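Local coordinates for protein glutaryl-CoA dehydrogenase (Mycobacterium smegmatis, PDB 3SF6) that belongs to the acyl-CoA dehydrogenase family of flavoproteins and holds dihydroflavine-adenine dinucleotide in a four-chain assembly, at residues Gly271-Tyr283 with Leu357-His371. Numbering follows the deposited sequence.
With FDA (dihydroflavine-adenine dinucleotide), chain B; EDO (1,2-ethanediol), chain O.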
loop_
_atom_site.group_PDB
_atom_site.type_symbol
_atom_site.label_atom_id
_atom_site.label_comp_id
_atom_site.label_asym_id
_atom_site.label_seq_id
_atom_site.Cartn_x
_atom_site.Cartn_y
_atom_site.Cartn_z
ATOM N N GLY A 271 12.083 18.632 1.409
ATOM C CA GLY A 271 12.025 19.671 2.441
ATOM C C GLY A 271 10.668 19.727 3.104
ATOM O O GLY A 271 10.575 19.806 4.333
ATOM N N ALA A 272 9.601 19.675 2.308
ATOM C CA ALA A 272 8.251 19.597 2.847
ATOM C C ALA A 272 8.128 18.315 3.682
ATOM O O ALA A 272 7.598 18.326 4.813
ATOM C CB ALA A 272 7.186 19.624 1.683
ATOM N N ALA A 273 8.646 17.205 3.155
ATOM C CA ALA A 273 8.617 15.935 3.925
ATOM C C ALA A 273 9.332 16.075 5.254
ATOM O O ALA A 273 8.814 15.650 6.312
ATOM C CB ALA A 273 9.235 14.773 3.119
ATOM N N ARG A 274 10.543 16.605 5.199
ATOM C CA ARG A 274 11.339 16.797 6.428
ATOM C C ARG A 274 10.617 17.610 7.483
ATOM O O ARG A 274 10.611 17.257 8.672
ATOM C CB ARG A 274 12.697 17.412 6.088
ATOM C CG ARG A 274 13.654 17.449 7.279
ATOM C CD ARG A 274 14.825 18.331 7.028
ATOM N NE ARG A 274 14.468 19.750 7.033
ATOM C CZ ARG A 274 15.219 20.714 6.537
ATOM N NH1 ARG A 274 16.401 20.451 6.005
ATOM N NH2 ARG A 274 14.793 21.979 6.610
ATOM N N ASP A 275 10.055 18.742 7.068
ATOM C CA ASP A 275 9.365 19.631 7.986
ATOM C C ASP A 275 8.216 18.861 8.657
ATOM O O ASP A 275 8.015 18.950 9.872
ATOM C CB ASP A 275 8.830 20.845 7.208
ATOM C CG ASP A 275 8.708 22.067 8.073
ATOM O OD1 ASP A 275 9.762 22.374 8.742
ATOM O OD2 ASP A 275 7.670 22.806 8.016
ATOM N N CYS A 276 7.482 18.071 7.871
ATOM C CA CYS A 276 6.406 17.273 8.441
ATOM C C CYS A 276 6.922 16.167 9.383
ATOM O O CYS A 276 6.339 15.935 10.439
ATOM C CB CYS A 276 5.568 16.647 7.335
ATOM S SG CYS A 276 4.635 17.840 6.344
ATOM N N LEU A 277 7.967 15.469 8.966
ATOM C CA LEU A 277 8.546 14.396 9.787
ATOM C C LEU A 277 9.070 14.955 11.110
ATOM O O LEU A 277 8.778 14.392 12.175
ATOM C CB LEU A 277 9.633 13.667 9.014
ATOM C CG LEU A 277 10.450 12.638 9.749
ATOM C CD1 LEU A 277 9.547 11.591 10.421
ATOM C CD2 LEU A 277 11.413 11.961 8.759
ATOM N N GLU A 278 9.813 16.072 11.048
ATOM C CA GLU A 278 10.330 16.708 12.253
ATOM C C GLU A 278 9.196 17.130 13.203
ATOM O O GLU A 278 9.313 16.991 14.421
ATOM C CB GLU A 278 11.160 17.943 11.897
ATOM C CG GLU A 278 12.486 17.586 11.261
ATOM C CD GLU A 278 13.328 18.811 10.846
ATOM O OE1 GLU A 278 12.854 19.986 10.957
ATOM O OE2 GLU A 278 14.486 18.549 10.437
ATOM N N THR A 279 8.116 17.611 12.623
ATOM C CA THR A 279 6.944 18.017 13.372
ATOM C C THR A 279 6.354 16.797 14.107
ATOM O O THR A 279 6.073 16.868 15.320
ATOM C CB THR A 279 5.906 18.708 12.456
ATOM O OG1 THR A 279 6.445 19.947 11.949
ATOM C CG2 THR A 279 4.624 18.989 13.260
ATOM N N ALA A 280 6.174 15.703 13.390
ATOM C CA ALA A 280 5.617 14.470 13.961
ATOM C C ALA A 280 6.530 13.881 15.022
ATOM O O ALA A 280 6.037 13.392 16.049
ATOM C CB ALA A 280 5.331 13.423 12.864
ATOM N N LEU A 281 7.844 13.919 14.800
ATOM C CA LEU A 281 8.813 13.394 15.767
ATOM C C LEU A 281 8.772 14.177 17.077
ATOM O O LEU A 281 8.701 13.597 18.181
ATOM C CB LEU A 281 10.235 13.365 15.222
ATOM C CG LEU A 281 10.523 12.272 14.195
ATOM C CD1 LEU A 281 11.790 12.597 13.388
ATOM C CD2 LEU A 281 10.631 10.918 14.908
ATOM N N ALA A 282 8.758 15.502 16.967
ATOM C CA ALA A 282 8.700 16.352 18.156
ATOM C C ALA A 282 7.410 16.150 18.925
ATOM O O ALA A 282 7.409 16.026 20.159
ATOM C CB ALA A 282 8.886 17.832 17.755
ATOM N N TYR A 283 6.302 16.058 18.191
ATOM C CA TYR A 283 4.992 15.886 18.799
ATOM C C TYR A 283 4.907 14.521 19.474
ATOM O O TYR A 283 4.354 14.372 20.566
ATOM C CB TYR A 283 3.884 15.987 17.751
ATOM C CG TYR A 283 2.514 16.225 18.381
ATOM C CD1 TYR A 283 2.184 17.463 18.907
ATOM C CD2 TYR A 283 1.548 15.215 18.423
ATOM C CE1 TYR A 283 0.935 17.686 19.484
ATOM C CE2 TYR A 283 0.323 15.426 18.969
ATOM C CZ TYR A 283 0.007 16.657 19.505
ATOM O OH TYR A 283 -1.250 16.869 20.083
ATOM N N LEU A 357 -0.532 13.957 14.726
ATOM C CA LEU A 357 -0.914 15.172 15.475
ATOM C C LEU A 357 -2.338 15.177 15.975
ATOM O O LEU A 357 -2.709 16.052 16.773
ATOM C CB LEU A 357 -0.688 16.430 14.638
ATOM C CG LEU A 357 0.662 16.591 13.980
ATOM C CD1 LEU A 357 0.757 17.940 13.210
ATOM C CD2 LEU A 357 1.831 16.371 14.890
ATOM N N GLY A 358 -3.146 14.204 15.553
ATOM C CA GLY A 358 -4.556 14.188 15.958
ATOM C C GLY A 358 -5.224 15.496 15.543
ATOM O O GLY A 358 -4.945 16.045 14.482
ATOM N N ALA A 359 -6.162 15.963 16.345
ATOM C CA ALA A 359 -6.953 17.130 15.990
ATOM C C ALA A 359 -6.052 18.338 15.826
ATOM O O ALA A 359 -6.327 19.185 14.982
ATOM C CB ALA A 359 -8.030 17.446 17.046
ATOM N N SER A 360 -5.004 18.457 16.654
ATOM C CA SER A 360 -4.093 19.614 16.540
ATOM C C SER A 360 -3.551 19.792 15.136
ATOM O O SER A 360 -3.221 20.912 14.730
ATOM C CB SER A 360 -2.933 19.501 17.516
ATOM O OG SER A 360 -3.389 19.675 18.830
ATOM N N GLY A 361 -3.463 18.696 14.393
ATOM C CA GLY A 361 -2.964 18.689 13.040
ATOM C C GLY A 361 -3.848 19.316 11.985
ATOM O O GLY A 361 -3.389 19.530 10.866
ATOM N N ILE A 362 -5.098 19.616 12.321
ATOM C CA ILE A 362 -6.016 20.190 11.346
ATOM C C ILE A 362 -5.995 21.697 11.250
ATOM O O ILE A 362 -6.772 22.249 10.443
ATOM C CB ILE A 362 -7.495 19.707 11.495
ATOM C CG1 ILE A 362 -8.174 20.333 12.724
ATOM C CG2 ILE A 362 -7.569 18.186 11.502
ATOM C CD1 ILE A 362 -9.631 20.723 12.463
ATOM N N THR A 363 -5.177 22.401 12.051
ATOM C CA THR A 363 -5.125 23.875 11.890
ATOM C C THR A 363 -3.742 24.310 11.436
ATOM O O THR A 363 -2.797 23.510 11.441
ATOM C CB THR A 363 -5.485 24.637 13.163
ATOM O OG1 THR A 363 -4.366 24.668 14.065
ATOM C CG2 THR A 363 -6.703 23.975 13.876
ATOM N N GLY A 364 -3.595 25.589 11.118
ATOM C CA GLY A 364 -2.254 26.113 10.759
ATOM C C GLY A 364 -1.340 26.376 11.961
ATOM O O GLY A 364 -0.273 26.972 11.788
ATOM N N GLU A 365 -1.725 25.976 13.154
ATOM C CA GLU A 365 -0.806 25.886 14.321
ATOM C C GLU A 365 0.441 25.044 13.914
ATOM O O GLU A 365 1.539 25.300 14.397
ATOM C CB GLU A 365 -1.468 25.229 15.531
ATOM C CG GLU A 365 -0.553 25.121 16.769
ATOM C CD GLU A 365 -1.209 24.480 18.003
ATOM O OE1 GLU A 365 -2.338 23.933 17.909
ATOM O OE2 GLU A 365 -0.554 24.501 19.076
ATOM N N TYR A 366 0.245 24.040 13.062
ATOM C CA TYR A 366 1.311 23.180 12.564
ATOM C C TYR A 366 1.328 23.273 11.050
ATOM O O TYR A 366 0.280 23.581 10.453
ATOM C CB TYR A 366 1.045 21.715 12.983
ATOM C CG TYR A 366 1.195 21.512 14.476
ATOM C CD1 TYR A 366 2.436 21.387 15.042
ATOM C CD2 TYR A 366 0.101 21.559 15.328
ATOM C CE1 TYR A 366 2.608 21.246 16.436
ATOM C CE2 TYR A 366 0.273 21.421 16.734
ATOM C CZ TYR A 366 1.520 21.233 17.256
ATOM O OH TYR A 366 1.741 21.130 18.635
ATOM N N PRO A 367 2.499 22.995 10.411
ATOM C CA PRO A 367 2.648 23.213 8.972
ATOM C C PRO A 367 2.162 22.073 8.079
ATOM O O PRO A 367 2.242 22.169 6.848
ATOM C CB PRO A 367 4.169 23.409 8.845
ATOM C CG PRO A 367 4.720 22.501 9.864
ATOM C CD PRO A 367 3.815 22.685 11.035
ATOM N N VAL A 368 1.719 20.965 8.691
ATOM C CA VAL A 368 1.519 19.710 7.972
ATOM C C VAL A 368 0.417 19.753 6.891
ATOM O O VAL A 368 0.625 19.265 5.780
ATOM C CB VAL A 368 1.334 18.548 8.981
ATOM C CG1 VAL A 368 1.066 17.228 8.259
ATOM C CG2 VAL A 368 2.625 18.451 9.887
ATOM N N MET A 369 -0.750 20.322 7.223
ATOM C CA MET A 369 -1.813 20.390 6.246
ATOM C C MET A 369 -1.412 21.296 5.079
ATOM O O MET A 369 -1.765 20.995 3.923
ATOM C CB MET A 369 -3.153 20.834 6.850
ATOM C CG MET A 369 -3.818 19.721 7.612
ATOM S SD MET A 369 -4.338 18.358 6.585
ATOM C CE MET A 369 -5.460 19.144 5.338
ATOM N N ARG A 370 -0.720 22.398 5.364
ATOM C CA ARG A 370 -0.244 23.294 4.275
ATOM C C ARG A 370 0.696 22.522 3.338
ATOM O O ARG A 370 0.546 22.564 2.118
ATOM C CB ARG A 370 0.449 24.512 4.876
ATOM C CG ARG A 370 1.062 25.432 3.830
ATOM C CD ARG A 370 1.438 26.784 4.392
ATOM N NE ARG A 370 2.191 26.676 5.635
ATOM C CZ ARG A 370 3.490 26.373 5.695
ATOM N NH1 ARG A 370 4.089 26.263 6.879
ATOM N NH2 ARG A 370 4.225 26.188 4.583
ATOM N N HIS A 371 1.672 21.835 3.920
ATOM C CA HIS A 371 2.570 21.003 3.138
ATOM C C HIS A 371 1.830 19.938 2.321
ATOM O O HIS A 371 2.093 19.801 1.117
ATOM C CB HIS A 371 3.642 20.328 3.979
ATOM C CG HIS A 371 4.726 21.241 4.426
ATOM N ND1 HIS A 371 5.457 22.048 3.568
ATOM C CD2 HIS A 371 5.229 21.439 5.664
ATOM C CE1 HIS A 371 6.368 22.700 4.272
ATOM N NE2 HIS A 371 6.261 22.345 5.546
HETATM P PA FDA B . -4.552 12.050 20.793
HETATM O O1A FDA B . -5.393 11.138 21.580
HETATM O O2A FDA B . -3.591 12.955 21.444
HETATM O O5B FDA B . -3.776 11.057 19.791
HETATM C C5B FDA B . -2.678 11.555 18.998
HETATM C C4B FDA B . -2.188 10.456 18.061
HETATM O O4B FDA B . -1.662 9.398 18.902
HETATM C C3B FDA B . -3.273 9.821 17.217
HETATM O O3B FDA B . -2.713 9.402 15.952
HETATM C C2B FDA B . -3.668 8.612 18.054
HETATM O O2B FDA B . -4.344 7.618 17.262
HETATM C C1B FDA B . -2.330 8.160 18.653
HETATM N N9A FDA B . -2.521 7.413 19.904
HETATM C C8A FDA B . -3.096 7.884 21.052
HETATM N N7A FDA B . -3.144 6.904 21.967
HETATM C C5A FDA B . -2.604 5.788 21.380
HETATM C C6A FDA B . -2.391 4.477 21.790
HETATM N N6A FDA B . -2.727 4.049 23.031
HETATM N N1A FDA B . -1.804 3.627 20.914
HETATM C C2A FDA B . -1.480 4.010 19.678
HETATM N N3A FDA B . -1.673 5.241 19.245
HETATM C C4A FDA B . -2.240 6.138 20.080
HETATM N N1 FDA B . -14.572 15.838 20.555
HETATM C C2 FDA B . -15.693 16.049 21.299
HETATM O O2 FDA B . -15.704 15.694 22.503
HETATM N N3 FDA B . -16.781 16.607 20.727
HETATM C C4 FDA B . -16.820 17.028 19.455
HETATM O O4 FDA B . -17.830 17.605 18.970
HETATM C C4X FDA B . -15.676 16.798 18.662
HETATM N N5 FDA B . -15.615 17.241 17.387
HETATM C C5X FDA B . -14.395 17.345 16.748
HETATM C C6 FDA B . -14.254 18.089 15.583
HETATM C C7 FDA B . -13.055 18.185 14.906
HETATM C C7M FDA B . -12.926 19.090 13.675
HETATM C C8 FDA B . -11.967 17.478 15.404
HETATM C C8M FDA B . -10.641 17.579 14.639
HETATM C C9 FDA B . -12.071 16.737 16.560
HETATM C C9A FDA B . -13.299 16.662 17.250
HETATM N N10 FDA B . -13.412 15.981 18.466
HETATM C C10 FDA B . -14.559 16.217 19.255
HETATM C "C1'" FDA B . -12.203 15.557 19.184
HETATM C "C2'" FDA B . -11.793 14.166 18.680
HETATM O "O2'" FDA B . -12.644 13.146 19.245
HETATM C "C3'" FDA B . -10.351 13.914 19.090
HETATM O "O3'" FDA B . -9.526 14.705 18.236
HETATM C "C4'" FDA B . -9.934 12.449 18.942
HETATM O "O4'" FDA B . -10.553 11.639 19.961
HETATM C "C5'" FDA B . -8.417 12.260 18.999
HETATM O "O5'" FDA B . -7.919 12.838 20.211
HETATM P P FDA B . -6.671 13.825 20.117
HETATM O O1P FDA B . -6.861 14.734 18.977
HETATM O O2P FDA B . -6.454 14.405 21.461
HETATM O O3P FDA B . -5.425 12.881 19.726
HETATM C C1 EDO O . 18.397 17.765 4.541
HETATM O O1 EDO O . 18.073 18.191 5.828
HETATM C C2 EDO O . 19.889 18.077 4.272
HETATM O O2 EDO O . 20.134 19.483 4.210
HETATM O O HOH W 1 -3.047 15.038 19.663
HETATM O O HOH W 2 -1.837 19.294 21.112
#
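With CG anti to the backbone N in D275 (chi1 -153°) and anti to the carbonyl carbon in H371, carboxylate and imidazole meet nearly perpendicular, their planes 87° apart. H371 NE2 donates to D275 OD2 over 2.9 Å at 161°; the acceptor lies in the ring plane, but NE2 meets OD2 on its anti side, somewhat out of the carboxylate plane. K50 forms a salt bridge to OD1, so both carboxylate oxygens are held. A272 CA lies over one imidazole face, offset toward the rim, in a CH-pi contact 4.0 Å from the centroid, while C276 SG, oblique to the ring, touches H371 CB at 3.6 Å. One turn on, T279 divides its branches: OG1 bonds back to D275 O and abuts the P367 ring, whereas CG2 packs on Y366 CD1 at 3.7 Å. L357 CD2 lies 3.5 Å from Y283 CB, and the Y283 and Y366 rings meet obliquely. Y283 OH binds a water within hydrogen-bonding reach of L357 O and FDA O2A. The example illustrates a buried His-carboxylate pair tying helix 252-286 to the 358-367 connection and its flanking helix ends, in the C-terminal helical domain of the acyl-CoA dehydrogenase fold, beside the flavin pyrophosphate.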